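Local coordinates for protein maquette-3 (Escherichia coli, PDB 6Z0C) that is an artificial, computationally designed four-helix bundle, probably made to test how buried charged networks stabilise a hydrophobic core, at residues E9-I14 and E88-G93; Q109-L114 and K185-G190. All blocks are in the same frame, centred on the assembly; numbering follows the deposited sequence.

Interaction 1 of 2, residues E9-I14 and E88-G93; sequences EFQQLI and ELQQTG
An antiparallel helix-helix packing contact, buried and mixed in character, joins Phe10, Gln11 and Ile14 of helix 4-48 to Leu89, Gln90 and Gly93 of helix 52-99. The two short segments have axes 10.7 Å apart, and their directions differ by 176°. Phe10 carries the apolar part. With CG anti to the backbone N (chi1 -179°), its ring reaches straight across to the opposite backbone, where CZ lies 3.7 Å from Gly93 CA. Leu89 O meets the ring edge near its plane, 3.6 Å from Phe10 CZ. A CB modelled on Gly93 would clash with Phe10 CZ, which shows that the ring takes the place a side chain would need. On one face of the ring sits Ile14 CG1, offset toward the rim. Ile14 also lies crosswise to Gln90, with its CG2 3.9 Å from Gln90 CG.

The polar part is a single nearly linear hydrogen bond, Gln90 NE2 to Gln11 OE1, at 3.0 Å with an N-H...O angle of 173°. The acceptor lies in the amide plane of Gln90, whereas the donor is tilted from the carbonyl plane of Gln11. Trp97 touches both glutamines, and Phe10 also packs on Leu186, Thr189 and Phe111 of the other two helices. An inward phenylalanine and isoleucine flanked by a glutamine pair thus join two neighbouring antiparallel helices of the four-helix bundle.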
# COMPACT_ATOMS: atom_id res chain seq x y z
N GLU A 9 6.29 17.90 -17.16
CA GLU A 9 5.32 17.83 -16.03
C GLU A 9 4.81 16.39 -15.91
O GLU A 9 4.85 15.84 -14.80
CB GLU A 9 4.19 18.83 -16.25
CG GLU A 9 3.15 18.85 -15.15
CD GLU A 9 2.12 19.95 -15.34
OE1 GLU A 9 0.92 19.64 -15.44
OE2 GLU A 9 2.53 21.12 -15.42
N PHE A 10 4.37 15.80 -17.03
CA PHE A 10 3.85 14.41 -17.10
C PHE A 10 4.94 13.41 -16.68
O PHE A 10 4.68 12.55 -15.81
CB PHE A 10 3.34 14.10 -18.51
CG PHE A 10 2.77 12.72 -18.64
CD1 PHE A 10 1.50 12.43 -18.17
CD2 PHE A 10 3.52 11.69 -19.20
CE1 PHE A 10 0.98 11.15 -18.27
CE2 PHE A 10 3.00 10.42 -19.31
CZ PHE A 10 1.73 10.15 -18.85
N GLN A 11 6.12 13.52 -17.30
CA GLN A 11 7.25 12.58 -17.09
C GLN A 11 7.69 12.62 -15.62
O GLN A 11 7.95 11.54 -15.07
CB GLN A 11 8.39 12.90 -18.06
CG GLN A 11 8.06 12.55 -19.50
CD GLN A 11 7.96 11.06 -19.71
OE1 GLN A 11 6.88 10.48 -19.70
NE2 GLN A 11 9.11 10.42 -19.87
N GLN A 12 7.74 13.81 -15.02
CA GLN A 12 8.11 14.01 -13.59
C GLN A 12 7.12 13.26 -12.69
O GLN A 12 7.58 12.60 -11.74
CB GLN A 12 8.17 15.50 -13.24
CG GLN A 12 9.49 16.16 -13.59
CD GLN A 12 10.57 15.90 -12.57
OE1 GLN A 12 11.62 15.34 -12.87
NE2 GLN A 12 10.32 16.32 -11.34
N LEU A 13 5.82 13.34 -12.99
CA LEU A 13 4.75 12.66 -12.21
C LEU A 13 4.89 11.14 -12.36
O LEU A 13 4.75 10.45 -11.36
CB LEU A 13 3.37 13.13 -12.68
CG LEU A 13 3.00 14.57 -12.34
CD1 LEU A 13 1.67 14.93 -12.98
CD2 LEU A 13 2.95 14.79 -10.83
N ILE A 14 5.15 10.65 -13.58
CA ILE A 14 5.35 9.19 -13.83
C ILE A 14 6.53 8.72 -12.97
O ILE A 14 6.39 7.68 -12.29
CB ILE A 14 5.57 8.89 -15.33
CG1 ILE A 14 4.34 9.22 -16.17
CG2 ILE A 14 6.02 7.44 -15.53
CD1 ILE A 14 3.15 8.32 -15.94
N GLU A 88 2.04 1.65 -18.92
CA GLU A 88 1.03 1.73 -20.02
C GLU A 88 0.46 3.15 -20.07
O GLU A 88 0.22 3.67 -21.18
CB GLU A 88 -0.07 0.69 -19.82
CG GLU A 88 0.42 -0.74 -19.91
CD GLU A 88 -0.66 -1.81 -19.88
OE1 GLU A 88 -0.33 -2.98 -19.61
OE2 GLU A 88 -1.83 -1.47 -20.14
N LEU A 89 0.23 3.76 -18.90
CA LEU A 89 -0.24 5.16 -18.80
C LEU A 89 0.83 6.10 -19.37
O LEU A 89 0.47 7.02 -20.11
CB LEU A 89 -0.56 5.50 -17.34
CG LEU A 89 -1.16 6.88 -17.11
CD1 LEU A 89 -2.56 6.97 -17.70
CD2 LEU A 89 -1.19 7.23 -15.63
N GLN A 90 2.11 5.85 -19.05
CA GLN A 90 3.25 6.64 -19.60
C GLN A 90 3.19 6.58 -21.13
O GLN A 90 3.30 7.64 -21.77
CB GLN A 90 4.58 6.14 -19.04
CG GLN A 90 5.76 7.05 -19.36
CD GLN A 90 6.22 6.93 -20.79
OE1 GLN A 90 6.19 5.85 -21.38
NE2 GLN A 90 6.65 8.05 -21.36
N GLN A 91 3.02 5.38 -21.68
CA GLN A 91 3.02 5.13 -23.15
C GLN A 91 1.85 5.88 -23.79
O GLN A 91 2.02 6.39 -24.91
CB GLN A 91 2.95 3.63 -23.44
CG GLN A 91 4.26 2.90 -23.15
CD GLN A 91 4.15 1.41 -23.38
OE1 GLN A 91 3.09 0.80 -23.19
NE2 GLN A 91 5.25 0.80 -23.78
N THR A 92 0.71 5.97 -23.10
CA THR A 92 -0.51 6.67 -23.59
C THR A 92 -0.27 8.18 -23.58
O THR A 92 -0.66 8.84 -24.57
CB THR A 92 -1.74 6.23 -22.80
OG1 THR A 92 -1.81 4.81 -22.90
CG2 THR A 92 -3.03 6.84 -23.31
N GLY A 93 0.36 8.71 -22.52
CA GLY A 93 0.80 10.11 -22.47
C GLY A 93 1.70 10.44 -23.65
O GLY A 93 1.47 11.47 -24.31

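Interaction 2 of 2, residues Q109-L114 and K185-G190; sequences QKFQQL and KLQQTG
The backbone oxygen Leu186 O accepts the N-H of Gly190 at 2.7 Å, and Phe111 comes against this same turn from the facing helix. In this four-helix bundle the contact packs helix 105-144 against helix 152-194. The short segments run antiparallel, at 173°, with axes 10.8 Å apart. Phe111 supplies most of the burial on its side. Its CG stands anti to the backbone N (chi1 -172°), which sends the ring across the interface. Phe111 CZ is 3.5 Å from Leu186 O, an approach at the ring edge near its plane. The same CZ lies 3.6 Å from Gly190 CA, and a CB modelled on Gly190 would clash with Phe111 CE1, so at this ring position there is no room for a side chain on Gly190. Beyond the segments, Trp194 meets the Phe111 ring edge-to-face, while Leu89 and Thr92 of helix 52-99 also touch it. Replacing Phe111 with an alanine would probably open a gap over Gly190 and leave Trp194 without its aromatic partner.

Beside the ring, Gln112 and Gln187 cross at about a right angle, their amide planes 78° apart, and no hydrogen bond links them. Gln112 OE1 is instead bonded to Arg108 NH1, and the two glutamines meet through Gln112 CG, 3.9 Å from Gln187 OE1.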
# COMPACT_ATOMS: atom_id res chain seq x y z
N GLN A 109 -9.61 8.11 -23.87
CA GLN A 109 -10.39 6.98 -23.30
C GLN A 109 -9.42 5.98 -22.67
O GLN A 109 -9.64 5.60 -21.50
CB GLN A 109 -11.28 6.33 -24.37
CG GLN A 109 -12.55 7.12 -24.65
CD GLN A 109 -13.32 6.59 -25.84
OE1 GLN A 109 -12.98 5.57 -26.42
NE2 GLN A 109 -14.38 7.30 -26.21
N LYS A 110 -8.37 5.59 -23.40
CA LYS A 110 -7.35 4.62 -22.92
C LYS A 110 -6.66 5.18 -21.67
O LYS A 110 -6.52 4.43 -20.69
CB LYS A 110 -6.33 4.31 -24.03
CG LYS A 110 -5.30 3.25 -23.68
CD LYS A 110 -5.90 1.95 -23.18
CE LYS A 110 -4.89 0.83 -23.09
NZ LYS A 110 -5.42 -0.31 -22.31
N PHE A 111 -6.26 6.45 -21.71
CA PHE A 111 -5.58 7.15 -20.59
C PHE A 111 -6.46 7.12 -19.34
O PHE A 111 -5.95 6.80 -18.25
CB PHE A 111 -5.24 8.59 -20.99
CG PHE A 111 -4.37 9.33 -20.01
CD1 PHE A 111 -4.89 9.77 -18.79
CD2 PHE A 111 -3.05 9.62 -20.30
CE1 PHE A 111 -4.10 10.46 -17.90
CE2 PHE A 111 -2.26 10.32 -19.40
CZ PHE A 111 -2.79 10.74 -18.20
N GLN A 112 -7.74 7.46 -19.48
CA GLN A 112 -8.69 7.57 -18.35
C GLN A 112 -9.01 6.17 -17.80
O GLN A 112 -9.10 6.03 -16.57
CB GLN A 112 -9.93 8.35 -18.79
CG GLN A 112 -9.64 9.82 -19.02
CD GLN A 112 -10.88 10.60 -19.35
OE1 GLN A 112 -11.67 10.22 -20.21
NE2 GLN A 112 -11.06 11.72 -18.66
N GLN A 113 -9.15 5.18 -18.68
CA GLN A 113 -9.36 3.75 -18.30
C GLN A 113 -8.18 3.27 -17.45
O GLN A 113 -8.42 2.62 -16.41
CB GLN A 113 -9.54 2.87 -19.53
CG GLN A 113 -10.91 3.00 -20.19
CD GLN A 113 -10.91 2.46 -21.60
OE1 GLN A 113 -10.09 1.63 -21.97
NE2 GLN A 113 -11.84 2.94 -22.41
N LEU A 114 -6.94 3.57 -17.86
CA LEU A 114 -5.73 3.15 -17.11
C LEU A 114 -5.68 3.88 -15.75
O LEU A 114 -5.47 3.20 -14.74
CB LEU A 114 -4.48 3.45 -17.95
CG LEU A 114 -4.26 2.48 -19.11
CD1 LEU A 114 -3.22 3.03 -20.07
CD2 LEU A 114 -3.85 1.11 -18.60
N LYS A 185 -3.19 14.19 -10.05
CA LYS A 185 -2.25 15.09 -10.78
C LYS A 185 -2.05 14.57 -12.21
O LYS A 185 -2.04 15.40 -13.13
CB LYS A 185 -0.91 15.20 -10.06
CG LYS A 185 -0.96 15.90 -8.71
CD LYS A 185 0.41 16.17 -8.13
CE LYS A 185 0.37 16.94 -6.83
NZ LYS A 185 -0.24 18.28 -7.01
N LEU A 186 -1.88 13.26 -12.38
CA LEU A 186 -1.70 12.65 -13.73
C LEU A 186 -2.96 12.88 -14.57
O LEU A 186 -2.81 13.22 -15.75
CB LEU A 186 -1.35 11.16 -13.58
CG LEU A 186 0.11 10.89 -13.23
CD1 LEU A 186 0.31 9.46 -12.75
CD2 LEU A 186 1.02 11.18 -14.42
N GLN A 187 -4.15 12.75 -13.97
CA GLN A 187 -5.46 13.01 -14.65
C GLN A 187 -5.54 14.49 -15.05
O GLN A 187 -6.06 14.77 -16.15
CB GLN A 187 -6.63 12.62 -13.75
CG GLN A 187 -6.83 11.11 -13.61
CD GLN A 187 -7.83 10.54 -14.58
OE1 GLN A 187 -7.93 10.97 -15.73
NE2 GLN A 187 -8.59 9.56 -14.12
N GLN A 188 -5.07 15.41 -14.20
CA GLN A 188 -5.04 16.87 -14.48
C GLN A 188 -4.07 17.15 -15.64
O GLN A 188 -4.43 17.93 -16.54
CB GLN A 188 -4.64 17.66 -13.23
CG GLN A 188 -5.76 17.76 -12.20
CD GLN A 188 -5.32 18.48 -10.95
OE1 GLN A 188 -4.17 18.40 -10.54
NE2 GLN A 188 -6.24 19.20 -10.34
N THR A 189 -2.87 16.55 -15.61
CA THR A 189 -1.84 16.72 -16.66
C THR A 189 -2.34 16.06 -17.95
O THR A 189 -2.16 16.65 -19.02
CB THR A 189 -0.47 16.18 -16.21
OG1 THR A 189 -0.11 16.88 -15.03
CG2 THR A 189 0.60 16.37 -17.26
N GLY A 190 -2.97 14.88 -17.83
CA GLY A 190 -3.62 14.18 -18.94
C GLY A 190 -4.60 15.09 -19.66
O GLY A 190 -4.50 15.22 -20.89

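In the fold
Interactions 1 and 2 form one layer across the bundle, on the same side of the chain's centre, with their own centres about 9 Å apart. Each puts a phenylalanine against a glycine; one pairs helices 4-48 and 52-99, the other helices 105-144 and 152-194, so all four helices take part, and the two contacts touch directly. Glu9 OE1 and Thr189 OG1 lie 3.0 Å apart in a probable hydrogen bond, and Glu9 also forms a salt bridge with Lys192. Apolar packing adds to this, with Leu13 CB 3.5 Å from Leu186 CD2. Between segments 88-93 and 109-114 the chain passes through Gly101 and Gly103, which bind a potassium ion together with Gln200; neither contact supplies a ligand to it.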